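Side-chain contacts in adenosine monophosphate-protein transferase (Bartonella henselae str. Houston-1, PDB 5NH2), which transfers AMP from ATP to tyrosine or threonine side chains of host target proteins through its Fic domain, as a bacterial virulence factor: residues Arg47-Pro52 and Leu60-Gln65; Glu142-Leu147 and Leu163-Leu168; Pro212-Leu217 and Ala240-Thr245; Glu256-Asn261 and Ile288-Pro293. All blocks are in the same frame, centred on the assembly; numbering follows the deposited sequence.

Contact 1: residues Arg47-Pro52 and Leu60-Gln65; sequences REESLP and LCHIHQ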
loop_
_atom_site.group_PDB
_atom_site.type_symbol
_atom_site.label_atom_id
_atom_site.label_comp_id
_atom_site.label_asym_id
_atom_site.label_seq_id
_atom_site.Cartn_x
_atom_site.Cartn_y
_atom_site.Cartn_z
ATOM N N ARG A 47 -7.490 -7.211 -10.260
ATOM C CA ARG A 47 -6.260 -7.869 -10.691
ATOM C C ARG A 47 -6.413 -8.576 -12.035
ATOM O O ARG A 47 -5.403 -8.954 -12.625
ATOM C CB ARG A 47 -5.778 -8.846 -9.611
ATOM C CG ARG A 47 -5.014 -8.165 -8.484
ATOM C CD ARG A 47 -3.574 -8.692 -8.422
ATOM N NE ARG A 47 -2.686 -7.995 -7.482
ATOM C CZ ARG A 47 -1.477 -8.448 -7.139
ATOM N NH1 ARG A 47 -1.019 -9.600 -7.640
ATOM N NH2 ARG A 47 -0.727 -7.761 -6.287
ATOM N N GLU A 48 -7.640 -8.745 -12.531
ATOM C CA GLU A 48 -7.934 -9.453 -13.774
ATOM C C GLU A 48 -8.148 -8.561 -15.002
ATOM O O GLU A 48 -8.391 -9.098 -16.083
ATOM C CB GLU A 48 -9.170 -10.329 -13.570
ATOM C CG GLU A 48 -8.952 -11.489 -12.559
ATOM C CD GLU A 48 -7.997 -12.559 -13.083
ATOM O OE1 GLU A 48 -6.961 -12.838 -12.431
ATOM O OE2 GLU A 48 -8.297 -13.111 -14.164
ATOM N N GLU A 49 -8.107 -7.230 -14.868
ATOM C CA GLU A 49 -8.249 -6.318 -16.005
ATOM C C GLU A 49 -6.920 -6.147 -16.737
ATOM O O GLU A 49 -5.840 -6.269 -16.149
ATOM C CB GLU A 49 -8.730 -4.920 -15.565
ATOM C CG GLU A 49 -10.061 -4.873 -14.839
ATOM C CD GLU A 49 -10.616 -3.440 -14.674
ATOM O OE1 GLU A 49 -9.863 -2.453 -14.903
ATOM O OE2 GLU A 49 -11.809 -3.316 -14.296
ATOM N N SER A 50 -7.008 -5.806 -18.017
ATOM C CA SER A 50 -5.817 -5.450 -18.764
ATOM C C SER A 50 -5.218 -4.135 -18.271
ATOM O O SER A 50 -5.923 -3.218 -17.846
ATOM C CB SER A 50 -6.136 -5.324 -20.237
ATOM O OG SER A 50 -4.914 -5.328 -20.959
ATOM N N LEU A 51 -3.898 -4.055 -18.342
ATOM C CA LEU A 51 -3.184 -2.858 -17.949
ATOM C C LEU A 51 -3.405 -1.757 -18.984
ATOM O O LEU A 51 -3.454 -2.040 -20.177
ATOM C CB LEU A 51 -1.697 -3.181 -17.816
ATOM C CG LEU A 51 -1.261 -3.951 -16.573
ATOM C CD1 LEU A 51 0.231 -4.130 -16.631
ATOM C CD2 LEU A 51 -1.662 -3.199 -15.302
ATOM N N PRO A 52 -3.534 -0.493 -18.569
ATOM C CA PRO A 52 -3.925 0.557 -19.515
ATOM C C PRO A 52 -2.764 0.920 -20.420
ATOM O O PRO A 52 -1.593 0.676 -20.101
ATOM C CB PRO A 52 -4.301 1.735 -18.597
ATOM C CG PRO A 52 -3.300 1.621 -17.526
ATOM C CD PRO A 52 -3.232 0.085 -17.255
ATOM N N LEU A 60 -6.190 6.551 -12.747
ATOM C CA LEU A 60 -6.328 6.697 -11.289
ATOM C C LEU A 60 -7.796 6.700 -10.850
ATOM O O LEU A 60 -8.178 5.997 -9.886
ATOM C CB LEU A 60 -5.632 7.977 -10.822
ATOM C CG LEU A 60 -5.554 8.164 -9.331
ATOM C CD1 LEU A 60 -4.496 7.242 -8.765
ATOM C CD2 LEU A 60 -5.323 9.662 -8.932
ATOM N N CYS A 61 -8.645 7.478 -11.566
ATOM C CA CYS A 61 -10.054 7.555 -11.184
ATOM C C CYS A 61 -10.804 6.258 -11.493
ATOM O O CYS A 61 -11.734 5.898 -10.756
ATOM C CB CYS A 61 -10.734 8.743 -11.867
ATOM S SG CYS A 61 -10.189 10.353 -11.195
ATOM N N HIS A 62 -10.423 5.556 -12.567
ATOM C CA HIS A 62 -10.980 4.232 -12.864
ATOM C C HIS A 62 -10.666 3.226 -11.740
ATOM O O HIS A 62 -11.552 2.508 -11.264
ATOM C CB HIS A 62 -10.429 3.741 -14.220
ATOM C CG HIS A 62 -10.727 2.297 -14.527
ATOM N ND1 HIS A 62 -11.932 1.877 -15.059
ATOM C CD2 HIS A 62 -9.967 1.180 -14.402
ATOM C CE1 HIS A 62 -11.911 0.562 -15.224
ATOM N NE2 HIS A 62 -10.733 0.114 -14.824
ATOM N N ILE A 63 -9.423 3.195 -11.268
ATOM C CA ILE A 63 -9.087 2.361 -10.105
ATOM C C ILE A 63 -9.974 2.689 -8.882
ATOM O O ILE A 63 -10.557 1.786 -8.256
ATOM C CB ILE A 63 -7.598 2.516 -9.770
ATOM C CG1 ILE A 63 -6.751 1.842 -10.828
ATOM C CG2 ILE A 63 -7.315 1.936 -8.433
ATOM C CD1 ILE A 63 -5.306 2.128 -10.575
ATOM N N HIS A 64 -10.056 3.984 -8.509
ATOM C CA HIS A 64 -10.880 4.369 -7.353
ATOM C C HIS A 64 -12.339 3.962 -7.582
ATOM O O HIS A 64 -13.012 3.432 -6.678
ATOM C CB HIS A 64 -10.741 5.882 -7.098
ATOM C CG HIS A 64 -11.414 6.371 -5.845
ATOM N ND1 HIS A 64 -12.753 6.699 -5.796
ATOM C CD2 HIS A 64 -10.923 6.610 -4.597
ATOM C CE1 HIS A 64 -13.066 7.080 -4.569
ATOM N NE2 HIS A 64 -11.969 7.053 -3.825
ATOM N N GLN A 65 -12.807 4.118 -8.823
ATOM C CA GLN A 65 -14.170 3.758 -9.166
ATOM C C GLN A 65 -14.399 2.254 -9.035
ATOM O O GLN A 65 -15.475 1.825 -8.609
ATOM C CB GLN A 65 -14.487 4.213 -10.573
ATOM C CG GLN A 65 -15.981 4.147 -10.887
ATOM C CD GLN A 65 -16.254 3.622 -12.279
ATOM O OE1 GLN A 65 -15.901 2.481 -12.610
ATOM N NE2 GLN A 65 -16.881 4.446 -13.111
#
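Glu49 and His62 form a histidine-carboxylate hydrogen bond at the surface of the Fic domain. It ties the loop that follows helix 28-46 to helix 57-68. The bond carries the whole contact, and little surface is buried around it. The two side chains come from opposite directions. His62 NE2 donates to Glu49 OE1 at 2.7 Å, and the N-H points almost straight at the oxygen, with an angle of 176°. The acceptor lies in the plane of the imidazole, at its edge. OE1 accepts the bond with its syn lone pair. The two flat groups are not coplanar; carboxylate and ring are turned 39° from each other. From CG onward the Glu49 chain is extended, which carries the carboxylate across to the helix. In His62, CG stands opposite the backbone N (chi1 170°), and the ring reaches toward the loop. The short bond to a carboxylate would probably favour a protonated imidazole. Glu49 also rests on Gln66, one helical turn further along. On the same helix, His64 turns elsewhere and hydrogen-bonds through NE2 to the carbonyl O of Glu155, one of the ATP-binding residues. In the loop, Glu48 makes a salt bridge to Lys20 of the partner chain, the antitoxin homologue. The grip on His62 is single: Glu49 OE2 stays 3.6 Å from NE2 and 4.0 Å from CE1, while OE1 takes the N-H.

Contact 2: residues Glu142-Leu147 and Leu163-Leu168; sequences ELFNSL and LFFENL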
loop_
_atom_site.group_PDB
_atom_site.type_symbol
_atom_site.label_atom_id
_atom_site.label_comp_id
_atom_site.label_asym_id
_atom_site.label_seq_id
_atom_site.Cartn_x
_atom_site.Cartn_y
_atom_site.Cartn_z
ATOM N N GLU A 142 9.305 10.788 -7.377
ATOM C CA GLU A 142 8.764 12.132 -7.588
ATOM C C GLU A 142 7.251 12.114 -7.815
ATOM O O GLU A 142 6.516 12.869 -7.155
ATOM C CB GLU A 142 9.487 12.827 -8.757
ATOM C CG GLU A 142 10.972 13.040 -8.509
ATOM C CD GLU A 142 11.654 13.769 -9.664
ATOM O OE1 GLU A 142 12.889 13.614 -9.795
ATOM O OE2 GLU A 142 10.960 14.496 -10.422
ATOM N N LEU A 143 6.755 11.259 -8.742
ATOM C CA LEU A 143 5.281 11.174 -8.903
ATOM C C LEU A 143 4.561 10.678 -7.636
ATOM O O LEU A 143 3.441 11.109 -7.335
ATOM C CB LEU A 143 4.910 10.284 -10.086
ATOM C CG LEU A 143 5.469 10.941 -11.349
ATOM C CD1 LEU A 143 5.467 9.942 -12.412
ATOM C CD2 LEU A 143 4.608 12.112 -11.739
ATOM N N PHE A 144 5.181 9.782 -6.876
ATOM C CA PHE A 144 4.504 9.240 -5.710
ATOM C C PHE A 144 4.415 10.290 -4.594
ATOM O O PHE A 144 3.367 10.432 -3.954
ATOM C CB PHE A 144 5.242 7.975 -5.254
ATOM C CG PHE A 144 4.596 7.231 -4.049
ATOM C CD1 PHE A 144 3.788 6.133 -4.247
ATOM C CD2 PHE A 144 4.898 7.588 -2.754
ATOM C CE1 PHE A 144 3.218 5.407 -3.165
ATOM C CE2 PHE A 144 4.336 6.895 -1.675
ATOM C CZ PHE A 144 3.493 5.792 -1.887
ATOM N N ASN A 145 5.491 11.056 -4.371
ATOM C CA ASN A 145 5.455 12.128 -3.379
ATOM C C ASN A 145 4.413 13.164 -3.767
ATOM O O ASN A 145 3.612 13.610 -2.921
ATOM C CB ASN A 145 6.827 12.806 -3.245
ATOM C CG ASN A 145 7.905 11.885 -2.686
ATOM O OD1 ASN A 145 7.598 10.816 -2.137
ATOM N ND2 ASN A 145 9.188 12.288 -2.840
ATOM N N SER A 146 4.382 13.533 -5.051
ATOM C CA SER A 146 3.395 14.523 -5.489
ATOM C C SER A 146 1.950 14.024 -5.290
ATOM O O SER A 146 1.093 14.749 -4.753
ATOM C CB SER A 146 3.634 14.899 -6.949
ATOM O OG SER A 146 2.465 15.501 -7.456
ATOM N N LEU A 147 1.653 12.793 -5.725
ATOM C CA LEU A 147 0.310 12.252 -5.480
ATOM C C LEU A 147 0.002 12.149 -3.991
ATOM O O LEU A 147 -1.164 12.250 -3.596
ATOM C CB LEU A 147 0.149 10.867 -6.112
ATOM C CG LEU A 147 -1.266 10.320 -6.249
ATOM C CD1 LEU A 147 -2.100 11.307 -7.070
ATOM C CD2 LEU A 147 -1.236 8.957 -6.927
ATOM N N LEU A 163 -2.191 0.858 -5.639
ATOM C CA LEU A 163 -2.498 0.034 -6.805
ATOM C C LEU A 163 -2.017 0.697 -8.105
ATOM O O LEU A 163 -1.546 0.012 -9.027
ATOM C CB LEU A 163 -3.996 -0.260 -6.867
ATOM C CG LEU A 163 -4.340 -1.741 -7.093
ATOM C CD1 LEU A 163 -5.847 -1.941 -7.051
ATOM C CD2 LEU A 163 -3.732 -2.320 -8.392
ATOM N N PHE A 164 -2.134 2.022 -8.197
ATOM C CA PHE A 164 -1.662 2.722 -9.395
ATOM C C PHE A 164 -0.167 2.504 -9.575
ATOM O O PHE A 164 0.302 2.214 -10.687
ATOM C CB PHE A 164 -2.018 4.217 -9.296
ATOM C CG PHE A 164 -1.606 5.089 -10.502
ATOM C CD1 PHE A 164 -0.323 5.630 -10.594
ATOM C CD2 PHE A 164 -2.536 5.449 -11.478
ATOM C CE1 PHE A 164 0.044 6.470 -11.677
ATOM C CE2 PHE A 164 -2.171 6.301 -12.538
ATOM C CZ PHE A 164 -0.890 6.813 -12.634
ATOM N N PHE A 165 0.595 2.561 -8.485
ATOM C CA PHE A 165 2.041 2.464 -8.674
ATOM C C PHE A 165 2.513 1.024 -8.830
ATOM O O PHE A 165 3.525 0.800 -9.505
ATOM C CB PHE A 165 2.765 3.240 -7.556
ATOM C CG PHE A 165 2.880 4.715 -7.868
ATOM C CD1 PHE A 165 1.861 5.589 -7.542
ATOM C CD2 PHE A 165 3.989 5.204 -8.553
ATOM C CE1 PHE A 165 1.932 6.970 -7.873
ATOM C CE2 PHE A 165 4.106 6.567 -8.884
ATOM C CZ PHE A 165 3.060 7.466 -8.544
ATOM N N GLU A 166 1.752 0.046 -8.308
ATOM C CA GLU A 166 2.055 -1.368 -8.561
ATOM C C GLU A 166 1.857 -1.701 -10.031
ATOM O O GLU A 166 2.707 -2.349 -10.661
ATOM C CB GLU A 166 1.174 -2.292 -7.695
ATOM C CG GLU A 166 1.428 -2.275 -6.179
ATOM C CD GLU A 166 0.264 -2.880 -5.355
ATOM O OE1 GLU A 166 -0.682 -3.460 -5.934
ATOM O OE2 GLU A 166 0.287 -2.778 -4.112
ATOM N N ASN A 167 0.735 -1.262 -10.588
ATOM C CA ASN A 167 0.434 -1.526 -11.986
ATOM C C ASN A 167 1.349 -0.730 -12.916
ATOM O O ASN A 167 1.812 -1.250 -13.944
ATOM C CB ASN A 167 -1.034 -1.201 -12.229
ATOM C CG ASN A 167 -1.939 -2.320 -11.799
ATOM O OD1 ASN A 167 -1.472 -3.397 -11.464
ATOM N ND2 ASN A 167 -3.246 -2.086 -11.848
ATOM N N LEU A 168 1.634 0.523 -12.571
ATOM C CA LEU A 168 2.621 1.300 -13.318
ATOM C C LEU A 168 3.973 0.585 -13.368
ATOM O O LEU A 168 4.589 0.470 -14.440
ATOM C CB LEU A 168 2.784 2.685 -12.694
ATOM C CG LEU A 168 3.836 3.581 -13.372
ATOM C CD1 LEU A 168 3.371 4.060 -14.773
ATOM C CD2 LEU A 168 4.170 4.764 -12.478
#
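Phe165 packs against Leu143, Phe144 and Leu147 in a buried helix-helix contact of apolar side chains in the Fic domain. It joins helix 133-150 to helix 157-171, which flank the signature loop of the Fic fold. The two short segments run nearly antiparallel, at 165°, with axes 11.6 Å apart. Phe165 forms a T-shaped pair with Phe144, whose edge faces the flat side of Phe165. The centroids are 5.4 Å apart and the planes meet at 76°. Phe144 CD1 lies over the rim of that face, 3.9 Å from Phe165 CD1. Phe144 CB adds a CH-pi contact over the same ring, 4.2 Å from its centroid. Phe144 CG is trans to the backbone N (chi1 -177°), which turns the ring edge onto that face. The two leucines close the rim of the Phe165 ring in its plane. Leu143 CB comes within 3.7 Å of Phe165 CZ, and Leu147 CD2 within 3.9 Å of Phe165 CE1. The tip of Phe165 also reaches the facing backbone, with CZ 3.6 Å from Phe144 N. Phe164 CE1 stands over the other face. The side chain of Phe144 is about 5 Å from that of Arg162, which probably binds ATP. Around the pair, helix 109-124 packs on Leu143 through Leu118 and Leu122, helix 57-68 meets Leu147 through Leu60, and Phe206 of helix 200-208 stacks edge-to-face with Phe144.

Contact 3: residues Pro212-Leu217 and Ala240-Thr245; sequences PEKIRL and AKEGET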
loop_
_atom_site.group_PDB
_atom_site.type_symbol
_atom_site.label_atom_id
_atom_site.label_comp_id
_atom_site.label_asym_id
_atom_site.label_seq_id
_atom_site.Cartn_x
_atom_site.Cartn_y
_atom_site.Cartn_z
ATOM N N PRO A 212 14.769 -7.717 -6.385
ATOM C CA PRO A 212 14.374 -9.127 -6.149
ATOM C C PRO A 212 15.099 -9.806 -4.996
ATOM O O PRO A 212 14.461 -10.499 -4.179
ATOM C CB PRO A 212 14.720 -9.812 -7.480
ATOM C CG PRO A 212 14.677 -8.692 -8.520
ATOM C CD PRO A 212 15.094 -7.424 -7.794
ATOM N N GLU A 213 16.426 -9.645 -4.924
ATOM C CA GLU A 213 17.175 -10.160 -3.784
ATOM C C GLU A 213 16.604 -9.621 -2.479
ATOM O O GLU A 213 16.522 -10.351 -1.483
ATOM C CB GLU A 213 18.659 -9.801 -3.892
ATOM C CG GLU A 213 19.311 -10.099 -5.251
ATOM C CD GLU A 213 19.490 -11.592 -5.498
ATOM O OE1 GLU A 213 18.821 -12.138 -6.407
ATOM O OE2 GLU A 213 20.284 -12.226 -4.765
ATOM N N LYS A 214 16.159 -8.366 -2.469
ATOM C CA LYS A 214 15.701 -7.844 -1.183
ATOM C C LYS A 214 14.279 -8.291 -0.865
ATOM O O LYS A 214 13.961 -8.622 0.301
ATOM C CB LYS A 214 15.884 -6.340 -1.163
ATOM C CG LYS A 214 17.379 -6.025 -1.075
ATOM C CD LYS A 214 17.699 -4.572 -0.845
ATOM C CE LYS A 214 19.199 -4.371 -1.059
ATOM N NZ LYS A 214 19.619 -2.998 -0.800
ATOM N N ILE A 215 13.457 -8.416 -1.911
ATOM C CA ILE A 215 12.082 -8.883 -1.750
ATOM C C ILE A 215 12.050 -10.295 -1.166
ATOM O O ILE A 215 11.194 -10.613 -0.327
ATOM C CB ILE A 215 11.360 -8.795 -3.105
ATOM C CG1 ILE A 215 11.188 -7.317 -3.492
ATOM C CG2 ILE A 215 10.013 -9.547 -3.076
ATOM C CD1 ILE A 215 10.645 -7.115 -4.840
ATOM N N ARG A 216 12.984 -11.160 -1.595
ATOM C CA ARG A 216 13.025 -12.520 -1.049
ATOM C C ARG A 216 13.232 -12.488 0.461
ATOM O O ARG A 216 12.604 -13.262 1.196
ATOM C CB ARG A 216 14.169 -13.343 -1.665
ATOM C CG ARG A 216 14.192 -13.633 -3.133
ATOM C CD ARG A 216 15.191 -14.820 -3.448
ATOM N NE ARG A 216 16.616 -14.449 -3.571
ATOM C CZ ARG A 216 17.512 -14.433 -2.569
ATOM N NH1 ARG A 216 17.156 -14.764 -1.334
ATOM N NH2 ARG A 216 18.778 -14.084 -2.791
ATOM N N LEU A 217 14.149 -11.612 0.923
ATOM C CA LEU A 217 14.531 -11.528 2.325
ATOM C C LEU A 217 13.374 -11.046 3.180
ATOM O O LEU A 217 13.092 -11.627 4.244
ATOM C CB LEU A 217 15.721 -10.579 2.475
ATOM C CG LEU A 217 16.990 -10.990 1.735
ATOM C CD1 LEU A 217 18.078 -9.960 1.940
ATOM C CD2 LEU A 217 17.461 -12.396 2.129
ATOM N N ALA A 240 18.958 -4.008 5.428
ATOM C CA ALA A 240 20.182 -3.253 5.632
ATOM C C ALA A 240 20.657 -2.614 4.334
ATOM O O ALA A 240 20.636 -3.243 3.271
ATOM C CB ALA A 240 21.262 -4.181 6.183
ATOM N N LYS A 241 21.074 -1.344 4.434
ATOM C CA LYS A 241 21.622 -0.603 3.297
ATOM C C LYS A 241 23.088 -0.958 3.055
ATOM O O LYS A 241 23.872 -1.127 3.996
ATOM C CB LYS A 241 21.519 0.908 3.521
ATOM C CG LYS A 241 20.149 1.445 3.809
ATOM C CD LYS A 241 20.140 2.991 3.722
ATOM C CE LYS A 241 20.585 3.504 2.333
ATOM N NZ LYS A 241 20.065 4.869 2.018
ATOM N N GLU A 242 23.463 -1.030 1.783
ATOM C CA GLU A 242 24.823 -1.386 1.443
ATOM C C GLU A 242 25.780 -0.337 2.005
ATOM O O GLU A 242 25.637 0.862 1.741
ATOM C CB GLU A 242 24.978 -1.504 -0.079
ATOM C CG GLU A 242 24.409 -2.776 -0.733
ATOM C CD GLU A 242 22.910 -2.682 -1.016
ATOM O OE1 GLU A 242 22.380 -1.549 -1.098
ATOM O OE2 GLU A 242 22.268 -3.746 -1.148
ATOM N N GLY A 243 26.743 -0.800 2.807
ATOM C CA GLY A 243 27.771 0.036 3.370
ATOM C C GLY A 243 27.503 0.517 4.779
ATOM O O GLY A 243 28.446 0.929 5.453
ATOM N N GLU A 244 26.248 0.483 5.237
ATOM C CA GLU A 244 25.892 0.923 6.585
ATOM C C GLU A 244 26.278 -0.102 7.647
ATOM O O GLU A 244 26.366 -1.308 7.392
ATOM C CB GLU A 244 24.393 1.184 6.692
ATOM C CG GLU A 244 23.915 2.245 5.761
ATOM C CD GLU A 244 24.614 3.549 6.017
ATOM O OE1 GLU A 244 24.542 4.021 7.169
ATOM O OE2 GLU A 244 25.246 4.090 5.078
ATOM N N THR A 245 26.504 0.388 8.854
ATOM C CA THR A 245 26.790 -0.479 9.984
ATOM C C THR A 245 25.594 -0.444 10.924
ATOM O O THR A 245 24.892 0.561 11.013
ATOM C CB THR A 245 28.087 -0.062 10.702
ATOM O OG1 THR A 245 29.202 -0.171 9.797
ATOM C CG2 THR A 245 28.360 -0.956 11.900
HETATM O O HOH W 1 18.592 -2.049 1.464
#
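Lys214 and Glu242 form a salt bridge between helix 212-227 and the loop after strand 237-239. Lys214 NZ donates to Glu242 OE2 at 2.8 Å. It meets that oxygen on the syn side, 17° out of the carboxylate plane. A second, weak bond runs from Lys214 NZ to Glu242 OE1 at 3.1 Å, so the ammonium sits before both oxygens. The lysine chain is fully extended from the helix. The glutamate instead bends at chi2 (83°), which folds its carboxylate back toward the lysine. One water extends the link: it accepts from Lys214 NZ at 2.7 Å and lies 3.0 Å from Ala240 O, to which it can donate. The water spans the 4.2 Å between Lys214 NZ and Ala240 O. Arg216 and Glu213 make a salt bridge of their own on the helix. Glu242 and Gly243 are the central residues of a type II beta turn, Lys241 to Glu244, with glycine at the position of positive phi. Packing adds little across the contact. Lys214 also touches Asp208 of helix 200-208. Ala240 packs on Ile267 of strand 265-270 and on Phe290 of strand 287-291, where the loop meets the sheet.

Contact 4: residues Glu256-Asn261 and Ile288-Pro293; sequences EGFALN and ITFTAP
Leu260, Phe258 and Phe290 carry this contact inside the intracellular delivery domain, which belongs to the OB clan. Strands 257-261 and 288-291 are not paired with each other; strand 245-253 lies between them in the sheet. The short segments meet at 116°, with axes 9.1 Å apart, and only side chains bridge the gap. Phe258 and Phe290 form a T-shaped pair with centroids 5.0 Å apart and planes at 81°. The edge of Phe258 points at the face of Phe290. Its CZ sits over the ring centre, 3.7 Å from both CD1 and CE1 of Phe290. Phe258 holds its CG between the backbone N and the carbonyl carbon (chi1 70°), a crowded position that sends the ring across to the other strand. The opposite face of Phe290 is met by the backbone N of Ala292. Leu260 CD1 lies 3.7 Å from Ile288 CG1; Leu260 CD2 sits between Ile288 and Phe290, 4.0 Å from Phe290 CB. The side chains of Phe258 and Ile288 also touch Tyr250 of the intervening strand. The curled sheet thus encloses this apolar cluster, consistent with the interior of an OB-type barrel. No hydrogen bond crosses between the two segments. Their cohesion therefore rests on hydrophobic burial and the edge-to-face ring pair, which points the CZ end of Phe258 at the pi face of Phe290.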
loop_
_atom_site.group_PDB
_atom_site.type_symbol
_atom_site.label_atom_id
_atom_site.label_comp_id
_atom_site.label_asym_id
_atom_site.label_seq_id
_atom_site.Cartn_x
_atom_site.Cartn_y
_atom_site.Cartn_z
ATOM N N GLU A 256 17.027 -17.966 3.938
ATOM C CA GLU A 256 17.629 -16.925 3.090
ATOM C C GLU A 256 18.305 -15.756 3.824
ATOM O O GLU A 256 19.326 -15.236 3.355
ATOM C CB GLU A 256 16.583 -16.439 2.096
ATOM C CG GLU A 256 16.272 -17.594 1.133
ATOM C CD GLU A 256 15.308 -17.241 0.044
ATOM O OE1 GLU A 256 14.094 -17.445 0.243
ATOM O OE2 GLU A 256 15.765 -16.763 -1.008
ATOM N N GLY A 257 17.786 -15.318 4.969
ATOM C CA GLY A 257 18.243 -14.070 5.550
ATOM C C GLY A 257 18.293 -14.154 7.058
ATOM O O GLY A 257 17.854 -15.141 7.663
ATOM N N PHE A 258 18.883 -13.124 7.658
ATOM C CA PHE A 258 18.913 -12.982 9.107
ATOM C C PHE A 258 18.395 -11.610 9.495
ATOM O O PHE A 258 18.392 -10.671 8.698
ATOM C CB PHE A 258 20.312 -13.173 9.708
ATOM C CG PHE A 258 21.260 -12.060 9.388
ATOM C CD1 PHE A 258 21.869 -11.996 8.145
ATOM C CD2 PHE A 258 21.545 -11.073 10.326
ATOM C CE1 PHE A 258 22.749 -10.986 7.835
ATOM C CE2 PHE A 258 22.439 -10.041 10.033
ATOM C CZ PHE A 258 23.038 -9.998 8.772
ATOM N N ALA A 259 17.988 -11.513 10.760
ATOM C CA ALA A 259 17.375 -10.329 11.330
ATOM C C ALA A 259 18.189 -9.858 12.521
ATOM O O ALA A 259 18.663 -10.664 13.338
ATOM C CB ALA A 259 15.928 -10.589 11.774
ATOM N N LEU A 260 18.331 -8.540 12.582
ATOM C CA LEU A 260 18.999 -7.787 13.629
ATOM C C LEU A 260 17.987 -6.829 14.255
ATOM O O LEU A 260 17.076 -6.332 13.576
ATOM C CB LEU A 260 20.163 -7.008 13.018
ATOM C CG LEU A 260 21.327 -6.574 13.869
ATOM C CD1 LEU A 260 21.571 -7.638 14.916
ATOM C CD2 LEU A 260 22.524 -6.438 12.951
ATOM N N ASN A 261 18.131 -6.559 15.548
ATOM C CA ASN A 261 17.177 -5.709 16.256
ATOM C C ASN A 261 17.899 -4.474 16.793
ATOM O O ASN A 261 18.741 -4.588 17.686
ATOM C CB ASN A 261 16.510 -6.493 17.371
ATOM C CG ASN A 261 15.433 -5.723 18.014
ATOM O OD1 ASN A 261 14.620 -5.126 17.329
ATOM N ND2 ASN A 261 15.427 -5.684 19.343
ATOM N N ILE A 288 25.581 -8.245 18.176
ATOM C CA ILE A 288 26.469 -8.278 17.023
ATOM C C ILE A 288 26.477 -6.921 16.333
ATOM O O ILE A 288 25.535 -6.125 16.451
ATOM C CB ILE A 288 26.113 -9.395 16.013
ATOM C CG1 ILE A 288 25.033 -8.955 15.039
ATOM C CG2 ILE A 288 25.671 -10.657 16.730
ATOM C CD1 ILE A 288 24.917 -9.901 13.870
ATOM N N THR A 289 27.582 -6.662 15.633
ATOM C CA THR A 289 27.725 -5.535 14.724
ATOM C C THR A 289 27.883 -6.056 13.299
ATOM O O THR A 289 28.639 -7.000 13.054
ATOM C CB THR A 289 28.922 -4.671 15.102
ATOM O OG1 THR A 289 28.724 -4.149 16.419
ATOM C CG2 THR A 289 29.044 -3.517 14.149
ATOM N N PHE A 290 27.141 -5.464 12.366
ATOM C CA PHE A 290 27.095 -5.956 11.000
ATOM C C PHE A 290 27.186 -4.770 10.061
ATOM O O PHE A 290 26.377 -3.843 10.154
ATOM C CB PHE A 290 25.804 -6.747 10.729
ATOM C CG PHE A 290 25.511 -6.977 9.259
ATOM C CD1 PHE A 290 26.106 -8.020 8.565
ATOM C CD2 PHE A 290 24.623 -6.168 8.573
ATOM C CE1 PHE A 290 25.841 -8.243 7.207
ATOM C CE2 PHE A 290 24.346 -6.391 7.207
ATOM C CZ PHE A 290 24.961 -7.425 6.527
ATOM N N THR A 291 28.162 -4.808 9.159
ATOM C CA THR A 291 28.285 -3.837 8.087
ATOM C C THR A 291 27.917 -4.521 6.781
ATOM O O THR A 291 28.589 -5.472 6.366
ATOM C CB THR A 291 29.701 -3.275 8.009
ATOM O OG1 THR A 291 30.110 -2.831 9.306
ATOM C CG2 THR A 291 29.733 -2.113 7.049
ATOM N N ALA A 292 26.856 -4.045 6.138
ATOM C CA ALA A 292 26.448 -4.615 4.861
ATOM C C ALA A 292 27.449 -4.230 3.768
ATOM O O ALA A 292 27.973 -3.116 3.775
ATOM C CB ALA A 292 25.031 -4.152 4.500
ATOM N N PRO A 293 27.768 -5.146 2.855
ATOM C CA PRO A 293 28.815 -4.918 1.839
ATOM C C PRO A 293 28.362 -4.167 0.583
ATOM O O PRO A 293 27.213 -3.793 0.427
ATOM C CB PRO A 293 29.238 -6.345 1.485
ATOM C CG PRO A 293 28.044 -7.187 1.835
ATOM C CD PRO A 293 27.537 -6.579 3.084
#

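The four contacts follow one another along the chain, each closing before the next opens. Contacts 1 and 2 belong to the Fic part. Their centres are 14 Å apart, and they touch where Leu51, Leu60 and Ile63 pack on helix 157-171. Contacts 3 and 4 lie at the delivery domain, with centres 9 Å apart. Arg216 of contact 3 makes a salt bridge to Glu256 of contact 4, so helix 212-227 is held by salt bridges to two loops of the delivery domain. Contacts 1 and 4 lie 39 Å apart between centres, on opposite sides of the chain's centre. This is consistent with two parts, each with its own core, joined through the helices between them.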